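Local structure of ribonucleoside-diphosphate reductase (5IM3) at residues A393-F398 / Y643-A648; L360-A363 / P368-S371; N636-N641 / N650-H655. The protein probably catalyses the reduction of ribonucleoside diphosphates to deoxyribonucleoside diphosphates for DNA synthesis, and binds the allosteric effector dATP. All coordinates share one frame; numbering follows the deposited sequence.

Interaction 1: A393-F398 / Y643-A648; sequences AMLSKF and YSVPQA. With DTP (2'-deoxyadenosine 5'-triphosphate), chain F.
L395 and V645 make a small, partly buried apolar contact between the C-terminal end of helix 382-395 and the start of helix 646-655 in the barrel domain, beside a dATP site at the subunit interface. The two side chains cross at about a right angle, with L395 CD2 3.6 Å from V645 CG2 and 3.9 Å from V645 CG1. In L395, CD1 carries on the extended chain (chi2 168°), which leaves CD2 as the branch that meets the valine. M394 adds its root alone: CB comes within 4.1 Å of V645 CG1, after which the chain bends at chi2 and chi3 and carries the thioether away. At the polar margin S644 OG approaches the edge of the F398 ring, near its plane, at 4.4 Å from CE2. K397, the residue before F398, runs extended (chi1 -174°), its CG over one face of the F398 ring and its amine at the alpha-phosphate of dATP; the modelled approach of NZ is too short to be trusted in detail. D380 and L382 of the second subunit hydrogen-bond the same nucleotide, so the site is shared between two subunits, consistent with the specificity site of class I reductases. Around the contact, I599 packs on both L395 and V645, L402 of strand 401-405 lies against L395, helix 427-440 covers A393, and L382 of the second subunit packs on M394.

Interaction 2: L360-A363 / P368-S371; sequences LFNA and PQLS
N362 reaches with its side-chain amide to the main chain of Q369, tying the last turn of helix 357-362 to the loop that follows it. ND2 donates to Q369 O at 2.6 Å in a nearly straight bond (168° at the hydrogen). The acceptor lies in the plane of the asparagine amide, whereas the donor is somewhat tilted from the carbonyl plane of Q369. With CG beside its own backbone N (chi1 -66°), the amide is directed across to the loop, and N362 CB also packs 3.4 Å from Q369 O. On the backbone side, P368 CB packs 3.3 Å from N362 O, which is hydrogen-bonded to T365 OG1. The loop leads directly into strand 373-377 of the alpha-beta barrel, whose C373 is joined by a disulfide to C602 of strand 600-608; the contact thus lies at the passage from the helical region into the barrel sheet. L370 takes a different course: its CD1 continues the extended chain toward I640 of helix 620-640, while the CD2 branch turns to A363, 3.5 Å from A363 N and 3.8 Å from A363 CB. The backbone N atoms of L370 and S371 both bond to N641 OD1, which fixes this part of the loop against the end of helix 620-640. In Q369, CB lies 3.5 Å from N362 ND2, but a bend at chi2 (103°) takes the carboxamide away from the asparagine and toward the neighbourhood of F398.

Interaction 3: N636-N641 / N650-H655; sequences NVIDIN and NSNFKH
A helical hairpin brings I638 against N652 and F653: helices 620-640 and 646-655 run roughly antiparallel, joined by a short loop, and together form the connection between the parallel barrel strands 600-608 and 659-663. The contact is buried, and its main part is one isoleucine packed on an asparagine. I638 has CG2 anti to its backbone N and CG1 anti to its carbonyl carbon (chi1 -51°), a setting that presents both arms to the other helix. CG2 packs 3.6 Å from N652 O and 3.9 Å from N652 CB, while CD1 sits 3.9 Å from N652 CG, on the carboxamide. With chi1 at -114°, off the staggered positions, the amide of N652 lies against both arms of I638. The amide nitrogen has its partner nearby: N652 ND2 is hydrogen-bonded to Y643 OH, the hydroxyl of the connecting loop, which also hydrogen-bonds I638 O. One tyrosine hydroxyl therefore links both helices, and the Y643 ring stands nearly perpendicular to that of F653 (planes about 85° apart). N603 and V601 of strand 600-608 underlie I638 and N652 respectively, which seats the hairpin on the barrel sheet. F653 closes the side of the contact edge-on: its CD1 meets I638 CG2 at 4.1 Å, and its CE1 lies 3.5 Å from I638 O, which sits in the plane of the ring.

Overall arrangement
Interactions 2 and 3 are buried, whereas interaction 1 is only partly so and lies beside the second subunit and a bound nucleotide. Interactions 1 and 3 share helix 646-655: one uses its beginning, the other its later turns, and Y643 in the loop before it connects them. N641 and I640, at the end of helix 620-640, join interaction 3 to interaction 2, and F398 packs near Q369 between interactions 1 and 2. The chemistry follows place: interaction 2 rests on a side-chain-to-backbone hydrogen bond at a helix end, interaction 3 on apolar packing around an asparagine amide, and interaction 1 on aliphatic branches with a serine at the margin.

Interaction 1: A393-F398 / Y643-A648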
ATOM      1  N   ALA A 393       2.630 -44.820  -8.325  1.00 38.20           N
ATOM      2  CA  ALA A 393       1.291 -45.160  -8.787  1.00 39.53           C
ATOM      3  C   ALA A 393       0.778 -46.420  -8.098  1.00 36.05           C
ATOM      4  O   ALA A 393      -0.362 -46.454  -7.623  1.00 40.02           O
ATOM      5  CB  ALA A 393       1.287 -45.326 -10.306  1.00 36.72           C
ATOM      6  N   MET A 394       1.611 -47.466  -8.021  1.00 38.56           N
ATOM      7  CA  MET A 394       1.164 -48.729  -7.427  1.00 43.63           C
ATOM      8  C   MET A 394       0.875 -48.575  -5.939  1.00 44.81           C
ATOM      9  O   MET A 394      -0.127 -49.097  -5.438  1.00 46.02           O
ATOM     10  CB  MET A 394       2.215 -49.819  -7.642  1.00 44.19           C
ATOM     11  CG  MET A 394       2.493 -50.159  -9.097  1.00 47.84           C
ATOM     12  SD  MET A 394       1.010 -50.573 -10.024  1.00 50.68           S
ATOM     13  CE  MET A 394       0.668 -49.027 -10.817  1.00 49.11           C
ATOM     14  N   LEU A 395       1.749 -47.873  -5.215  1.00 47.15           N
ATOM     15  CA  LEU A 395       1.559 -47.697  -3.781  1.00 49.18           C
ATOM     16  C   LEU A 395       0.339 -46.839  -3.476  1.00 51.16           C
ATOM     17  O   LEU A 395      -0.273 -46.990  -2.413  1.00 55.70           O
ATOM     18  CB  LEU A 395       2.818 -47.080  -3.172  1.00 48.47           C
ATOM     19  CG  LEU A 395       4.076 -47.943  -3.300  1.00 49.10           C
ATOM     20  CD1 LEU A 395       5.326 -47.152  -2.944  1.00 49.77           C
ATOM     21  CD2 LEU A 395       3.964 -49.172  -2.417  1.00 50.77           C
ATOM     22  N   SER A 396      -0.030 -45.945  -4.388  1.00 53.54           N
ATOM     23  CA  SER A 396      -1.177 -45.065  -4.222  1.00 53.71           C
ATOM     24  C   SER A 396      -2.472 -45.679  -4.728  1.00 55.59           C
ATOM     25  O   SER A 396      -3.530 -45.058  -4.587  1.00 59.19           O
ATOM     26  CB  SER A 396      -0.932 -43.745  -4.960  1.00 50.88           C
ATOM     27  OG  SER A 396       0.173 -43.061  -4.412  1.00 50.98           O
ATOM     28  N   LYS A 397      -2.414 -46.873  -5.320  1.00 55.75           N
ATOM     29  CA  LYS A 397      -3.603 -47.482  -5.900  1.00 59.28           C
ATOM     30  C   LYS A 397      -4.727 -47.644  -4.881  1.00 62.23           C
ATOM     31  O   LYS A 397      -5.899 -47.689  -5.274  1.00 63.54           O
ATOM     32  CB  LYS A 397      -3.228 -48.836  -6.515  1.00 61.29           C
ATOM     33  CG  LYS A 397      -4.343 -49.523  -7.287  1.00 65.15           C
ATOM     34  CD  LYS A 397      -3.810 -50.700  -8.084  1.00 67.84           C
ATOM     35  CE  LYS A 397      -4.923 -51.424  -8.813  1.00 75.54           C
ATOM     36  NZ  LYS A 397      -4.377 -52.425  -9.762  1.00 83.21           N
ATOM     37  N   PHE A 398      -4.406 -47.716  -3.588  1.00 61.80           N
ATOM     38  CA  PHE A 398      -5.409 -47.839  -2.532  1.00 64.70           C
ATOM     39  C   PHE A 398      -5.163 -46.804  -1.435  1.00 67.10           C
ATOM     40  O   PHE A 398      -5.058 -47.124  -0.249  1.00 66.47           O
ATOM     41  CB  PHE A 398      -5.419 -49.251  -1.949  1.00 69.16           C
ATOM     42  CG  PHE A 398      -5.323 -50.342  -2.985  1.00 67.59           C
ATOM     43  CD1 PHE A 398      -6.404 -50.650  -3.797  1.00 67.47           C
ATOM     44  CD2 PHE A 398      -4.150 -51.064  -3.140  1.00 66.80           C
ATOM     45  CE1 PHE A 398      -6.309 -51.655  -4.749  1.00 67.68           C
ATOM     46  CE2 PHE A 398      -4.052 -52.064  -4.089  1.00 67.34           C
ATOM     47  CZ  PHE A 398      -5.134 -52.360  -4.893  1.00 67.70           C
ATOM     48  N   TYR A 643       1.477 -57.152   0.320  1.00 53.96           N
ATOM     49  CA  TYR A 643       2.449 -56.251  -0.282  1.00 53.95           C
ATOM     50  C   TYR A 643       2.316 -56.259  -1.799  1.00 59.24           C
ATOM     51  O   TYR A 643       2.328 -57.324  -2.427  1.00 59.11           O
ATOM     52  CB  TYR A 643       3.868 -56.643   0.129  1.00 52.39           C
ATOM     53  CG  TYR A 643       4.111 -56.501   1.613  1.00 50.31           C
ATOM     54  CD1 TYR A 643       4.527 -55.292   2.150  1.00 44.88           C
ATOM     55  CD2 TYR A 643       3.923 -57.577   2.477  1.00 49.80           C
ATOM     56  CE1 TYR A 643       4.753 -55.150   3.499  1.00 45.51           C
ATOM     57  CE2 TYR A 643       4.145 -57.447   3.836  1.00 48.52           C
ATOM     58  CZ  TYR A 643       4.558 -56.227   4.344  1.00 47.77           C
ATOM     59  OH  TYR A 643       4.782 -56.073   5.696  1.00 43.51           O
ATOM     60  N   SER A 644       2.203 -55.063  -2.380  1.00 73.15           N
ATOM     61  CA  SER A 644       2.102 -54.887  -3.823  1.00 74.43           C
ATOM     62  C   SER A 644       3.470 -54.801  -4.488  1.00 72.59           C
ATOM     63  O   SER A 644       3.685 -55.414  -5.538  1.00 73.26           O
ATOM     64  CB  SER A 644       1.303 -53.617  -4.143  1.00 76.72           C
ATOM     65  OG  SER A 644       0.014 -53.650  -3.554  1.00 80.02           O
ATOM     66  N   VAL A 645       4.392 -54.039  -3.906  1.00 59.69           N
ATOM     67  CA  VAL A 645       5.734 -53.887  -4.460  1.00 56.08           C
ATOM     68  C   VAL A 645       6.710 -54.677  -3.595  1.00 53.47           C
ATOM     69  O   VAL A 645       6.638 -54.610  -2.358  1.00 47.30           O
ATOM     70  CB  VAL A 645       6.138 -52.408  -4.556  1.00 57.36           C
ATOM     71  CG1 VAL A 645       5.074 -51.618  -5.309  1.00 57.72           C
ATOM     72  CG2 VAL A 645       6.365 -51.813  -3.178  1.00 57.55           C
ATOM     73  N   PRO A 646       7.650 -55.415  -4.194  1.00 51.32           N
ATOM     74  CA  PRO A 646       8.467 -56.339  -3.392  1.00 51.03           C
ATOM     75  C   PRO A 646       9.441 -55.644  -2.458  1.00 47.68           C
ATOM     76  O   PRO A 646       9.768 -56.200  -1.403  1.00 44.96           O
ATOM     77  CB  PRO A 646       9.196 -57.169  -4.458  1.00 50.60           C
ATOM     78  CG  PRO A 646       9.295 -56.252  -5.626  1.00 50.75           C
ATOM     79  CD  PRO A 646       8.045 -55.416  -5.612  1.00 48.70           C
ATOM     80  N   GLN A 647       9.916 -54.447  -2.803  1.00 49.65           N
ATOM     81  CA  GLN A 647      10.859 -53.760  -1.929  1.00 51.24           C
ATOM     82  C   GLN A 647      10.196 -53.194  -0.680  1.00 50.03           C
ATOM     83  O   GLN A 647      10.905 -52.817   0.260  1.00 48.79           O
ATOM     84  CB  GLN A 647      11.580 -52.645  -2.693  1.00 52.28           C
ATOM     85  CG  GLN A 647      10.676 -51.766  -3.534  1.00 55.84           C
ATOM     86  CD  GLN A 647      10.731 -52.108  -5.014  1.00 53.16           C
ATOM     87  OE1 GLN A 647      10.548 -53.255  -5.406  1.00 52.58           O
ATOM     88  NE2 GLN A 647      10.989 -51.102  -5.844  1.00 54.53           N
ATOM     89  N   ALA A 648       8.863 -53.129  -0.641  1.00 45.63           N
ATOM     90  CA  ALA A 648       8.176 -52.752   0.588  1.00 42.52           C
ATOM     91  C   ALA A 648       8.080 -53.942   1.533  1.00 42.66           C
ATOM     92  O   ALA A 648       8.294 -53.804   2.742  1.00 39.99           O
ATOM     93  CB  ALA A 648       6.787 -52.200   0.269  1.00 42.10           C
TER
HETATM   94  PG  DTP F1004      -9.329 -55.372 -12.296  1.00 83.07           P
HETATM   95  O1G DTP F1004     -10.202 -54.222 -11.893  1.00 83.80           O
HETATM   96  O2G DTP F1004      -9.224 -55.539 -13.815  1.00 81.78           O
HETATM   97  O3G DTP F1004      -9.780 -56.712 -11.698  1.00 85.57           O
HETATM   98  PB  DTP F1004      -6.418 -55.198 -12.484  1.00 61.83           P
HETATM   99  O1B DTP F1004      -5.353 -55.540 -11.512  1.00 64.26           O
HETATM  100  O2B DTP F1004      -6.447 -56.189 -13.641  1.00 64.94           O
HETATM  101  O3B DTP F1004      -7.839 -55.175 -11.767  1.00 73.59           O
HETATM  102  PA  DTP F1004      -6.036 -52.320 -12.377  1.00 44.31           P
HETATM  103  O1A DTP F1004      -4.645 -52.164 -11.910  1.00 39.21           O
HETATM  104  O2A DTP F1004      -6.977 -52.278 -11.170  1.00 54.55           O
HETATM  105  O3A DTP F1004      -6.191 -53.739 -13.080  1.00 57.65           O
HETATM  106  O5' DTP F1004      -6.528 -51.233 -13.417  1.00 44.49           O
HETATM  107  C5' DTP F1004      -7.694 -51.366 -14.254  1.00 43.51           C
HETATM  108  C4' DTP F1004      -8.041 -49.996 -14.776  1.00 46.77           C
HETATM  109  O4' DTP F1004      -8.378 -49.136 -13.664  1.00 46.22           O
HETATM  110  C3' DTP F1004      -6.926 -49.288 -15.547  1.00 45.22           C
HETATM  111  O3' DTP F1004      -7.482 -48.548 -16.635  1.00 43.65           O
HETATM  112  C2' DTP F1004      -6.320 -48.363 -14.501  1.00 46.05           C
HETATM  113  C1' DTP F1004      -7.517 -48.011 -13.635  1.00 46.72           C
HETATM  114  N9  DTP F1004      -7.187 -47.729 -12.244  1.00 49.55           N
HETATM  115  C8  DTP F1004      -6.794 -48.634 -11.293  1.00 48.93           C
HETATM  116  N7  DTP F1004      -6.515 -48.099 -10.129  1.00 47.10           N
HETATM  117  C5  DTP F1004      -6.745 -46.746 -10.326  1.00 49.08           C
HETATM  118  C6  DTP F1004      -6.627 -45.630  -9.477  1.00 49.33           C
HETATM  119  N6  DTP F1004      -6.220 -45.704  -8.207  1.00 49.84           N
HETATM  120  N1  DTP F1004      -6.937 -44.418  -9.986  1.00 48.88           N
HETATM  121  C2  DTP F1004      -7.337 -44.338 -11.258  1.00 49.30           C
HETATM  122  N3  DTP F1004      -7.481 -45.317 -12.154  1.00 49.47           N
HETATM  123  C4  DTP F1004      -7.165 -46.505 -11.623  1.00 49.29           C

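Interaction 2: L360-A363 / P368-S371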
ATOM      1  N   LEU A 360      -7.903 -50.688  10.455  1.00 45.56           N
ATOM      2  CA  LEU A 360      -9.327 -50.752  10.770  1.00 47.30           C
ATOM      3  C   LEU A 360     -10.158 -51.115   9.548  1.00 50.46           C
ATOM      4  O   LEU A 360     -11.134 -51.867   9.653  1.00 47.91           O
ATOM      5  CB  LEU A 360      -9.792 -49.412  11.341  1.00 48.57           C
ATOM      6  CG  LEU A 360      -9.283 -49.063  12.738  1.00 49.13           C
ATOM      7  CD1 LEU A 360      -9.791 -47.695  13.127  1.00 47.92           C
ATOM      8  CD2 LEU A 360      -9.716 -50.120  13.756  1.00 49.42           C
ATOM      9  N   PHE A 361      -9.782 -50.598   8.378  1.00 49.20           N
ATOM     10  CA  PHE A 361     -10.611 -50.776   7.194  1.00 51.69           C
ATOM     11  C   PHE A 361     -10.411 -52.142   6.546  1.00 51.44           C
ATOM     12  O   PHE A 361     -11.371 -52.721   6.024  1.00 49.15           O
ATOM     13  CB  PHE A 361     -10.314 -49.669   6.181  1.00 54.77           C
ATOM     14  CG  PHE A 361     -11.325 -49.579   5.078  1.00 58.84           C
ATOM     15  CD1 PHE A 361     -11.130 -50.249   3.882  1.00 61.96           C
ATOM     16  CD2 PHE A 361     -12.479 -48.828   5.239  1.00 60.58           C
ATOM     17  CE1 PHE A 361     -12.063 -50.170   2.863  1.00 64.31           C
ATOM     18  CE2 PHE A 361     -13.416 -48.748   4.224  1.00 62.96           C
ATOM     19  CZ  PHE A 361     -13.208 -49.419   3.035  1.00 64.42           C
ATOM     20  N   ASN A 362      -9.190 -52.680   6.575  1.00 47.48           N
ATOM     21  CA  ASN A 362      -8.856 -53.844   5.770  1.00 46.38           C
ATOM     22  C   ASN A 362      -8.572 -55.108   6.564  1.00 42.21           C
ATOM     23  O   ASN A 362      -8.625 -56.193   5.983  1.00 42.83           O
ATOM     24  CB  ASN A 362      -7.640 -53.541   4.887  1.00 43.94           C
ATOM     25  CG  ASN A 362      -7.937 -52.480   3.858  1.00 46.66           C
ATOM     26  OD1 ASN A 362      -9.017 -52.457   3.268  1.00 46.99           O
ATOM     27  ND2 ASN A 362      -6.986 -51.584   3.646  1.00 45.72           N
ATOM     28  N   ALA A 363      -8.268 -55.008   7.855  1.00 44.00           N
ATOM     29  CA  ALA A 363      -7.996 -56.210   8.631  1.00 47.70           C
ATOM     30  C   ALA A 363      -9.196 -57.143   8.566  1.00 47.53           C
ATOM     31  O   ALA A 363     -10.342 -56.704   8.686  1.00 49.95           O
ATOM     32  CB  ALA A 363      -7.671 -55.850  10.079  1.00 47.27           C
ATOM     33  N   PRO A 368      -5.262 -57.934   2.668  1.00 62.64           N
ATOM     34  CA  PRO A 368      -5.517 -56.719   3.454  1.00 57.04           C
ATOM     35  C   PRO A 368      -4.376 -55.718   3.346  1.00 56.96           C
ATOM     36  O   PRO A 368      -3.218 -56.042   3.618  1.00 58.13           O
ATOM     37  CB  PRO A 368      -5.654 -57.250   4.884  1.00 61.41           C
ATOM     38  CG  PRO A 368      -4.805 -58.488   4.900  1.00 61.61           C
ATOM     39  CD  PRO A 368      -4.844 -59.068   3.511  1.00 61.70           C
ATOM     40  N   GLN A 369      -4.713 -54.493   2.956  1.00 54.04           N
ATOM     41  CA  GLN A 369      -3.771 -53.377   3.000  1.00 56.12           C
ATOM     42  C   GLN A 369      -3.843 -52.771   4.397  1.00 51.43           C
ATOM     43  O   GLN A 369      -4.649 -51.880   4.673  1.00 46.99           O
ATOM     44  CB  GLN A 369      -4.100 -52.357   1.917  1.00 58.94           C
ATOM     45  CG  GLN A 369      -3.166 -51.162   1.878  1.00 62.86           C
ATOM     46  CD  GLN A 369      -2.152 -51.244   0.757  1.00 67.76           C
ATOM     47  OE1 GLN A 369      -1.856 -52.326   0.235  1.00 69.28           O
ATOM     48  NE2 GLN A 369      -1.614 -50.090   0.372  1.00 67.19           N
ATOM     49  N   LEU A 370      -2.982 -53.261   5.293  1.00 49.76           N
ATOM     50  CA  LEU A 370      -2.975 -52.816   6.683  1.00 50.49           C
ATOM     51  C   LEU A 370      -2.109 -51.587   6.918  1.00 53.93           C
ATOM     52  O   LEU A 370      -2.301 -50.896   7.926  1.00 53.19           O
ATOM     53  CB  LEU A 370      -2.494 -53.950   7.595  1.00 49.19           C
ATOM     54  CG  LEU A 370      -3.335 -55.227   7.546  1.00 49.22           C
ATOM     55  CD1 LEU A 370      -2.789 -56.258   8.516  1.00 49.78           C
ATOM     56  CD2 LEU A 370      -4.796 -54.934   7.844  1.00 47.87           C
ATOM     57  N   SER A 371      -1.168 -51.300   6.023  1.00 60.77           N
ATOM     58  CA  SER A 371      -0.333 -50.113   6.108  1.00 62.59           C
ATOM     59  C   SER A 371      -0.374 -49.398   4.768  1.00 63.99           C
ATOM     60  O   SER A 371      -0.318 -50.039   3.714  1.00 67.36           O
ATOM     61  CB  SER A 371       1.112 -50.468   6.471  1.00 64.38           C
ATOM     62  OG  SER A 371       1.166 -51.203   7.681  1.00 66.33           O
TER

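Interaction 3: N636-N641 / N650-H655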
ATOM      1  N   ASN A 636       2.247 -57.767  14.398  1.00 51.88           N
ATOM      2  CA  ASN A 636       1.432 -58.649  13.569  1.00 51.74           C
ATOM      3  C   ASN A 636       1.112 -58.004  12.227  1.00 50.27           C
ATOM      4  O   ASN A 636       1.075 -58.685  11.195  1.00 49.35           O
ATOM      5  CB  ASN A 636       0.140 -59.011  14.299  1.00 51.97           C
ATOM      6  CG  ASN A 636       0.355 -60.012  15.418  1.00 52.20           C
ATOM      7  OD1 ASN A 636       1.477 -60.226  15.875  1.00 52.29           O
ATOM      8  ND2 ASN A 636      -0.728 -60.637  15.860  1.00 53.51           N
ATOM      9  N   VAL A 637       0.872 -56.690  12.223  1.00 48.26           N
ATOM     10  CA  VAL A 637       0.529 -55.995  10.984  1.00 49.10           C
ATOM     11  C   VAL A 637       1.558 -56.292   9.901  1.00 47.66           C
ATOM     12  O   VAL A 637       1.220 -56.425   8.720  1.00 46.62           O
ATOM     13  CB  VAL A 637       0.401 -54.482  11.242  1.00 45.74           C
ATOM     14  CG1 VAL A 637       0.493 -53.694   9.937  1.00 47.11           C
ATOM     15  CG2 VAL A 637      -0.909 -54.179  11.947  1.00 46.29           C
ATOM     16  N   ILE A 638       2.830 -56.406  10.291  1.00 51.39           N
ATOM     17  CA  ILE A 638       3.903 -56.617   9.323  1.00 50.40           C
ATOM     18  C   ILE A 638       3.692 -57.919   8.563  1.00 51.45           C
ATOM     19  O   ILE A 638       3.867 -57.979   7.340  1.00 51.70           O
ATOM     20  CB  ILE A 638       5.268 -56.601  10.037  1.00 50.67           C
ATOM     21  CG1 ILE A 638       5.388 -55.347  10.924  1.00 49.57           C
ATOM     22  CG2 ILE A 638       6.402 -56.736   9.018  1.00 51.28           C
ATOM     23  CD1 ILE A 638       6.461 -54.389  10.529  1.00 52.01           C
ATOM     24  N   ASP A 639       3.327 -58.984   9.277  1.00 54.53           N
ATOM     25  CA  ASP A 639       3.191 -60.299   8.661  1.00 56.52           C
ATOM     26  C   ASP A 639       1.902 -60.436   7.863  1.00 55.56           C
ATOM     27  O   ASP A 639       1.887 -61.126   6.838  1.00 54.11           O
ATOM     28  CB  ASP A 639       3.244 -61.384   9.734  1.00 62.45           C
ATOM     29  CG  ASP A 639       4.530 -61.354  10.534  1.00 64.95           C
ATOM     30  OD1 ASP A 639       5.579 -60.985   9.967  1.00 66.48           O
ATOM     31  OD2 ASP A 639       4.491 -61.704  11.731  1.00 68.45           O
ATOM     32  N   ILE A 640       0.819 -59.802   8.314  1.00 54.50           N
ATOM     33  CA  ILE A 640      -0.471 -59.968   7.654  1.00 54.41           C
ATOM     34  C   ILE A 640      -0.582 -59.069   6.431  1.00 50.81           C
ATOM     35  O   ILE A 640      -1.284 -59.404   5.469  1.00 50.61           O
ATOM     36  CB  ILE A 640      -1.612 -59.689   8.648  1.00 54.90           C
ATOM     37  CG1 ILE A 640      -1.391 -60.460   9.955  1.00 57.34           C
ATOM     38  CG2 ILE A 640      -2.951 -60.051   8.035  1.00 55.86           C
ATOM     39  CD1 ILE A 640      -1.118 -61.938   9.766  1.00 61.01           C
ATOM     40  N   ASN A 641       0.100 -57.930   6.444  1.00 49.24           N
ATOM     41  CA  ASN A 641      -0.042 -56.947   5.380  1.00 49.50           C
ATOM     42  C   ASN A 641       0.249 -57.568   4.018  1.00 52.28           C
ATOM     43  O   ASN A 641       1.249 -58.271   3.844  1.00 52.62           O
ATOM     44  CB  ASN A 641       0.897 -55.773   5.647  1.00 48.06           C
ATOM     45  CG  ASN A 641       0.606 -54.580   4.768  1.00 47.24           C
ATOM     46  OD1 ASN A 641      -0.438 -53.940   4.896  1.00 47.38           O
ATOM     47  ND2 ASN A 641       1.532 -54.266   3.876  1.00 46.02           N
ATOM     48  N   ASN A 650      10.269 -56.333   1.439  1.00 49.99           N
ATOM     49  CA  ASN A 650      11.658 -56.570   1.818  1.00 49.85           C
ATOM     50  C   ASN A 650      12.047 -55.760   3.051  1.00 47.14           C
ATOM     51  O   ASN A 650      12.655 -56.289   3.985  1.00 48.35           O
ATOM     52  CB  ASN A 650      12.576 -56.238   0.639  1.00 48.60           C
ATOM     53  CG  ASN A 650      14.026 -56.556   0.925  1.00 49.50           C
ATOM     54  OD1 ASN A 650      14.342 -57.593   1.507  1.00 52.28           O
ATOM     55  ND2 ASN A 650      14.915 -55.656   0.529  1.00 50.51           N
ATOM     56  N   SER A 651      11.708 -54.468   3.071  1.00 44.24           N
ATOM     57  CA  SER A 651      12.128 -53.623   4.186  1.00 45.58           C
ATOM     58  C   SER A 651      11.339 -53.938   5.451  1.00 45.65           C
ATOM     59  O   SER A 651      11.888 -53.900   6.558  1.00 46.37           O
ATOM     60  CB  SER A 651      11.961 -52.150   3.828  1.00 44.25           C
ATOM     61  OG  SER A 651      10.594 -51.790   3.840  1.00 42.00           O
ATOM     62  N   ASN A 652      10.046 -54.224   5.314  1.00 43.60           N
ATOM     63  CA  ASN A 652       9.243 -54.531   6.491  1.00 46.74           C
ATOM     64  C   ASN A 652       9.699 -55.832   7.138  1.00 47.28           C
ATOM     65  O   ASN A 652       9.846 -55.900   8.361  1.00 44.20           O
ATOM     66  CB  ASN A 652       7.764 -54.606   6.114  1.00 45.35           C
ATOM     67  CG  ASN A 652       6.936 -53.509   6.757  1.00 44.96           C
ATOM     68  OD1 ASN A 652       7.468 -52.517   7.263  1.00 44.04           O
ATOM     69  ND2 ASN A 652       5.622 -53.677   6.728  1.00 46.26           N
ATOM     70  N   PHE A 653       9.959 -56.865   6.329  1.00 51.93           N
ATOM     71  CA  PHE A 653      10.404 -58.147   6.871  1.00 53.78           C
ATOM     72  C   PHE A 653      11.818 -58.064   7.432  1.00 54.06           C
ATOM     73  O   PHE A 653      12.129 -58.740   8.418  1.00 53.91           O
ATOM     74  CB  PHE A 653      10.345 -59.234   5.793  1.00 56.41           C
ATOM     75  CG  PHE A 653       8.953 -59.726   5.478  1.00 59.08           C
ATOM     76  CD1 PHE A 653       7.831 -59.096   5.995  1.00 59.13           C
ATOM     77  CD2 PHE A 653       8.772 -60.839   4.666  1.00 62.41           C
ATOM     78  CE1 PHE A 653       6.559 -59.560   5.702  1.00 60.32           C
ATOM     79  CE2 PHE A 653       7.504 -61.305   4.370  1.00 62.06           C
ATOM     80  CZ  PHE A 653       6.397 -60.666   4.888  1.00 60.31           C
ATOM     81  N   LYS A 654      12.684 -57.251   6.821  1.00 53.71           N
ATOM     82  CA  LYS A 654      14.074 -57.171   7.263  1.00 55.08           C
ATOM     83  C   LYS A 654      14.187 -56.459   8.605  1.00 52.63           C
ATOM     84  O   LYS A 654      14.894 -56.922   9.507  1.00 52.52           O
ATOM     85  CB  LYS A 654      14.917 -56.446   6.211  1.00 55.17           C
ATOM     86  CG  LYS A 654      15.794 -57.339   5.347  1.00 58.56           C
ATOM     87  CD  LYS A 654      16.353 -56.551   4.167  1.00 57.69           C
ATOM     88  CE  LYS A 654      17.465 -57.295   3.454  1.00 62.94           C
ATOM     89  NZ  LYS A 654      18.748 -57.255   4.212  1.00 65.24           N
ATOM     90  N   HIS A 655      13.491 -55.328   8.754  1.00 50.29           N
ATOM     91  CA  HIS A 655      13.710 -54.415   9.869  1.00 50.88           C
ATOM     92  C   HIS A 655      12.538 -54.317  10.830  1.00 47.63           C
ATOM     93  O   HIS A 655      12.736 -53.903  11.976  1.00 45.31           O
ATOM     94  CB  HIS A 655      14.025 -53.009   9.337  1.00 48.80           C
ATOM     95  CG  HIS A 655      15.015 -52.997   8.216  1.00 50.39           C
ATOM     96  ND1 HIS A 655      16.280 -53.530   8.336  1.00 52.46           N
ATOM     97  CD2 HIS A 655      14.925 -52.522   6.950  1.00 49.55           C
ATOM     98  CE1 HIS A 655      16.928 -53.383   7.194  1.00 52.50           C
ATOM     99  NE2 HIS A 655      16.127 -52.774   6.337  1.00 51.52           N
TER